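Local coordinates for protein L-isoleucine-4-hydroxylase (Bacillus thuringiensis, PDB 6LNH) that hydroxylates free L-isoleucine to (4S)-4-hydroxy-L-isoleucine, using ferrous iron, ascorbate, molecular oxygen and 2-oxoglutarate, which it converts to succinate and carbon dioxide, at residues C[120-123]-C[124-128]; C[17-20]-C[21-25]. One frame throughout, in Å; residues are numbered along the deposited sequence.

Interaction 1 of 2, residues C[120-123]-C[124-128]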
loop_
_atom_site.group_PDB
_atom_site.type_symbol
_atom_site.label_atom_id
_atom_site.label_comp_id
_atom_site.label_asym_id
_atom_site.label_seq_id
_atom_site.Cartn_x
_atom_site.Cartn_y
_atom_site.Cartn_z
ATOM N N PRO C 120 -20.236 -23.908 -3.352
ATOM C CA PRO C 120 -19.230 -24.978 -3.460
ATOM C C PRO C 120 -17.843 -24.591 -2.978
ATOM O O PRO C 120 -17.096 -25.465 -2.522
ATOM C CB PRO C 120 -19.238 -25.297 -4.961
ATOM C CG PRO C 120 -20.639 -24.985 -5.377
ATOM C CD PRO C 120 -20.978 -23.730 -4.614
ATOM N N LEU C 121 -17.467 -23.314 -3.066
ATOM C CA LEU C 121 -16.159 -22.905 -2.565
ATOM C C LEU C 121 -16.114 -22.965 -1.041
ATOM O O LEU C 121 -15.129 -23.436 -0.462
ATOM C CB LEU C 121 -15.820 -21.502 -3.066
ATOM C CG LEU C 121 -14.570 -20.837 -2.493
ATOM C CD1 LEU C 121 -13.313 -21.572 -2.930
ATOM C CD2 LEU C 121 -14.513 -19.381 -2.915
ATOM N N ILE C 122 -17.175 -22.492 -0.379
ATOM C CA ILE C 122 -17.259 -22.580 1.078
ATOM C C ILE C 122 -17.262 -24.033 1.538
ATOM O O ILE C 122 -16.588 -24.391 2.513
ATOM C CB ILE C 122 -18.497 -21.821 1.588
ATOM C CG1 ILE C 122 -18.388 -20.336 1.234
ATOM C CG2 ILE C 122 -18.659 -22.009 3.091
ATOM C CD1 ILE C 122 -17.043 -19.719 1.585
ATOM N N GLN C 123 -18.020 -24.895 0.850
ATOM C CA GLN C 123 -18.046 -26.309 1.215
ATOM C C GLN C 123 -16.667 -26.940 1.073
ATOM O O GLN C 123 -16.273 -27.784 1.886
ATOM C CB GLN C 123 -19.051 -27.068 0.349
ATOM C CG GLN C 123 -20.515 -26.869 0.699
ATOM C CD GLN C 123 -21.432 -27.559 -0.300
ATOM O OE1 GLN C 123 -21.014 -27.904 -1.405
ATOM N NE2 GLN C 123 -22.685 -27.771 0.091
ATOM N N ASN C 124 -15.918 -26.539 0.045
ATOM C CA ASN C 124 -14.578 -27.083 -0.146
ATOM C C ASN C 124 -13.620 -26.604 0.938
ATOM O O ASN C 124 -12.753 -27.364 1.387
ATOM C CB ASN C 124 -14.051 -26.701 -1.526
ATOM C CG ASN C 124 -12.728 -27.358 -1.842
ATOM O OD1 ASN C 124 -12.464 -28.483 -1.419
ATOM N ND2 ASN C 124 -11.875 -26.650 -2.575
ATOM N N ILE C 125 -13.753 -25.346 1.365
ATOM C CA ILE C 125 -12.911 -24.842 2.449
ATOM C C ILE C 125 -13.188 -25.620 3.727
ATOM O O ILE C 125 -12.266 -26.056 4.426
ATOM C CB ILE C 125 -13.132 -23.331 2.647
ATOM C CG1 ILE C 125 -12.642 -22.547 1.428
ATOM C CG2 ILE C 125 -12.422 -22.848 3.903
ATOM C CD1 ILE C 125 -13.162 -21.126 1.376
ATOM N N VAL C 126 -14.470 -25.812 4.046
ATOM C CA VAL C 126 -14.845 -26.539 5.255
ATOM C C VAL C 126 -14.352 -27.980 5.194
ATOM O O VAL C 126 -13.848 -28.521 6.187
ATOM C CB VAL C 126 -16.370 -26.472 5.458
ATOM C CG1 VAL C 126 -16.811 -27.432 6.548
ATOM C CG2 VAL C 126 -16.797 -25.047 5.784
ATOM N N ARG C 127 -14.478 -28.621 4.031
ATOM C CA ARG C 127 -14.009 -29.996 3.901
ATOM C C ARG C 127 -12.488 -30.079 3.981
ATOM O O ARG C 127 -11.942 -31.034 4.547
ATOM C CB ARG C 127 -14.532 -30.613 2.605
ATOM C CG ARG C 127 -16.010 -31.009 2.679
ATOM C CD ARG C 127 -16.382 -31.591 4.047
ATOM N NE ARG C 127 -17.689 -31.130 4.513
ATOM C CZ ARG C 127 -18.154 -31.312 5.746
ATOM N NH1 ARG C 127 -17.420 -31.951 6.646
ATOM N NH2 ARG C 127 -19.355 -30.855 6.081
ATOM N N PHE C 128 -11.782 -29.103 3.402
ATOM C CA PHE C 128 -10.333 -29.066 3.572
ATOM C C PHE C 128 -9.965 -28.893 5.041
ATOM O O PHE C 128 -9.085 -29.590 5.561
ATOM C CB PHE C 128 -9.707 -27.949 2.739
ATOM C CG PHE C 128 -8.254 -27.736 3.046
ATOM C CD1 PHE C 128 -7.287 -28.509 2.427
ATOM C CD2 PHE C 128 -7.852 -26.793 3.982
ATOM C CE1 PHE C 128 -5.948 -28.340 2.719
ATOM C CE2 PHE C 128 -6.513 -26.618 4.281
ATOM C CZ PHE C 128 -5.560 -27.394 3.649
#

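Interaction 2 of 2, residues C[17-20]-C[21-25]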
loop_
_atom_site.group_PDB
_atom_site.type_symbol
_atom_site.label_atom_id
_atom_site.label_comp_id
_atom_site.label_asym_id
_atom_site.label_seq_id
_atom_site.Cartn_x
_atom_site.Cartn_y
_atom_site.Cartn_z
ATOM N N PHE C 17 2.520 -28.814 -0.987
ATOM C CA PHE C 17 3.117 -29.545 0.159
ATOM C C PHE C 17 2.120 -30.609 0.621
ATOM O O PHE C 17 0.907 -30.420 0.418
ATOM C CB PHE C 17 3.483 -28.573 1.284
ATOM C CG PHE C 17 3.895 -27.199 0.816
ATOM C CD1 PHE C 17 5.233 -26.857 0.702
ATOM C CD2 PHE C 17 2.944 -26.255 0.461
ATOM C CE1 PHE C 17 5.610 -25.598 0.263
ATOM C CE2 PHE C 17 3.320 -24.996 0.023
ATOM C CZ PHE C 17 4.652 -24.670 -0.075
ATOM N N SER C 18 2.623 -31.700 1.202
ATOM C CA SER C 18 1.736 -32.787 1.686
ATOM C C SER C 18 0.906 -32.278 2.866
ATOM O O SER C 18 1.430 -31.469 3.651
ATOM C CB SER C 18 2.530 -34.005 2.062
ATOM O OG SER C 18 2.083 -35.136 1.331
ATOM N N ILE C 19 -0.335 -32.751 2.988
ATOM C CA ILE C 19 -1.225 -32.327 4.107
ATOM C C ILE C 19 -0.691 -32.937 5.407
ATOM O O ILE C 19 -0.824 -32.289 6.455
ATOM C CB ILE C 19 -2.687 -32.718 3.824
ATOM C CG1 ILE C 19 -3.247 -31.949 2.626
ATOM C CG2 ILE C 19 -3.549 -32.531 5.061
ATOM C CD1 ILE C 19 -2.428 -32.095 1.364
ATOM N N GLU C 20 -0.101 -34.132 5.329
ATOM C CA GLU C 20 0.481 -34.792 6.527
ATOM C C GLU C 20 1.747 -34.028 6.934
ATOM O O GLU C 20 2.039 -33.969 8.139
ATOM C CB GLU C 20 0.770 -36.266 6.241
ATOM C CG GLU C 20 1.090 -36.545 4.782
ATOM C CD GLU C 20 -0.063 -37.103 3.967
ATOM O OE1 GLU C 20 -0.900 -37.825 4.543
ATOM O OE2 GLU C 20 -0.122 -36.819 2.755
ATOM N N GLU C 21 2.465 -33.474 5.954
ATOM C CA GLU C 21 3.690 -32.680 6.233
ATOM C C GLU C 21 3.265 -31.347 6.852
ATOM O O GLU C 21 3.897 -30.918 7.828
ATOM C CB GLU C 21 4.468 -32.429 4.942
ATOM C CG GLU C 21 5.877 -32.989 4.961
ATOM C CD GLU C 21 6.499 -33.153 3.585
ATOM O OE1 GLU C 21 7.738 -33.259 3.506
ATOM O OE2 GLU C 21 5.739 -33.174 2.595
ATOM N N LYS C 22 2.221 -30.732 6.289
ATOM C CA LYS C 22 1.691 -29.440 6.794
ATOM C C LYS C 22 1.172 -29.637 8.220
ATOM O O LYS C 22 1.393 -28.750 9.056
ATOM C CB LYS C 22 0.553 -28.948 5.896
ATOM C CG LYS C 22 0.968 -28.409 4.534
ATOM C CD LYS C 22 -0.087 -28.635 3.473
ATOM C CE LYS C 22 -0.333 -27.424 2.600
ATOM N NZ LYS C 22 -1.583 -27.563 1.817
ATOM N N VAL C 23 0.513 -30.772 8.477
ATOM C CA VAL C 23 -0.048 -31.080 9.826
ATOM C C VAL C 23 1.105 -31.215 10.828
ATOM O O VAL C 23 0.934 -30.780 11.978
ATOM C CB VAL C 23 -0.929 -32.343 9.799
ATOM C CG1 VAL C 23 -0.992 -33.016 11.160
ATOM C CG2 VAL C 23 -2.328 -32.037 9.290
ATOM N N HIS C 24 2.226 -31.799 10.399
ATOM C CA HIS C 24 3.404 -31.964 11.291
ATOM C C HIS C 24 3.949 -30.586 11.678
ATOM O O HIS C 24 4.270 -30.397 12.861
ATOM C CB HIS C 24 4.468 -32.854 10.636
ATOM C CG HIS C 24 5.659 -33.089 11.503
ATOM N ND1 HIS C 24 6.197 -32.096 12.295
ATOM C CD2 HIS C 24 6.413 -34.190 11.708
ATOM C CE1 HIS C 24 7.235 -32.576 12.951
ATOM N NE2 HIS C 24 7.388 -33.859 12.608
ATOM N N GLU C 25 4.043 -29.663 10.715
ATOM C CA GLU C 25 4.543 -28.326 11.025
ATOM C C GLU C 25 3.609 -27.597 11.981
ATOM O O GLU C 25 4.061 -26.953 12.935
ATOM C CB GLU C 25 4.740 -27.510 9.747
ATOM C CG GLU C 25 5.381 -26.151 10.010
ATOM C CD GLU C 25 5.783 -25.417 8.744
ATOM O OE1 GLU C 25 5.543 -25.946 7.638
ATOM O OE2 GLU C 25 6.347 -24.308 8.861
#

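Interaction 1 of 2, residues C[120-123]-C[124-128]
Gln-123 O accepts the backbone N-H of Arg-127 at 2.9 Å, and the CB and CG of the same arginine rest on that oxygen, with CG 3.3 Å from Gln-123 O. CG can lie there because it stands beside the arginine's own backbone N (chi1 -76°). The long chain then bends back, so that Val-126 CG1 sits under one face of the guanidinium, 4.1 Å from its plane, while Tyr-84 makes a cation-pi contact with the group. Three more i to i+4 bonds precede this one and make the residues the first turns of the alpha-helix 120-134, in the 2OG-Fe dioxygenase region of the chain. Pro-120 suits the start of such a helix, where its lack of an N-H costs no bond; its carbonyl still accepts Asn-124 N. On the buried side, Ile-125 CD1 is shared by two neighbours: it lies 4.1 Å from Leu-121 CG and equally far from Ile-122 CD1. CD1 of Ile-125 stands anti to its CA (chi2 164°), which carries the methyl out to both. Branched aliphatic residues suit this face, where Leu-121 packs on Leu-48 and Leu-49 of helix 44-54 and Ile-125 on Phe-39 and Leu-212. Gln-123 and Asn-124 occupy the exposed side.

Interaction 2 of 2, residues C[17-20]-C[21-25]
Lys-22 lays its aliphatic chain across Phe-17 at about a right angle, CE lying 4.1 Å from the ring atom CD2 and CG 4.1 Å from the phenylalanine CB. Nearer the backbone, CG and CD both pass 3.2 Å from Ser-18 O, the oxygen that also accepts Lys-22 N at 2.9 Å. Bends at chi2 and chi3 (149° and 135°) lead the methylenes past this carbonyl to the ring. A long chain with a charged end fits this partly exposed place, where it can cover Phe-17 and Phe-132. Ser-18 OG hydrogen-bonds Glu-20 OE2 at 3.1 Å, meeting the lone pair that points away from the other carboxylate oxygen, and Ser-18 CB also touches Glu-21 OE2. Two glutamates in the first turn probably interact favourably with the helix dipole. One residue further along the ladder, Val-23 N bonds Ile-19 O, and the CG2 methyls of these two residues approach to 4.4 Å. A branched apolar residue suits buried Val-23, which also packs on Phe-132 and Thr-136, while Ile-19 rests on Lys-135. Together this is the N-terminal start of an alpha-helix: Ser-18 holds the N-cap position, though its hydroxyl makes no capping bond, and the i to i+4 ladder of helix 19-29 begins at its carbonyl.

How the interactions relate
Both contacts are helix starts, interaction 2 in helix 19-29 and interaction 1 in helix 120-134, and each joins residues three to five positions apart. Their centres are about 19 Å apart and their nearest atoms about 4 Å, without touching. What links them is the later part of helix 120-134: Phe-132 receives Lys-22 and Val-23, so the two helices pack against each other beyond the turns of interaction 1. The loop residue Ile-38 is a second bridge, touched by Lys-22 and by Phe-128. Interaction 1 is partly buried and interaction 2 is a surface contact; their centres lie about 12 and 19 Å from the centre of the chain. Neither reaches the iron held by His-170, Asp-172 and His-223.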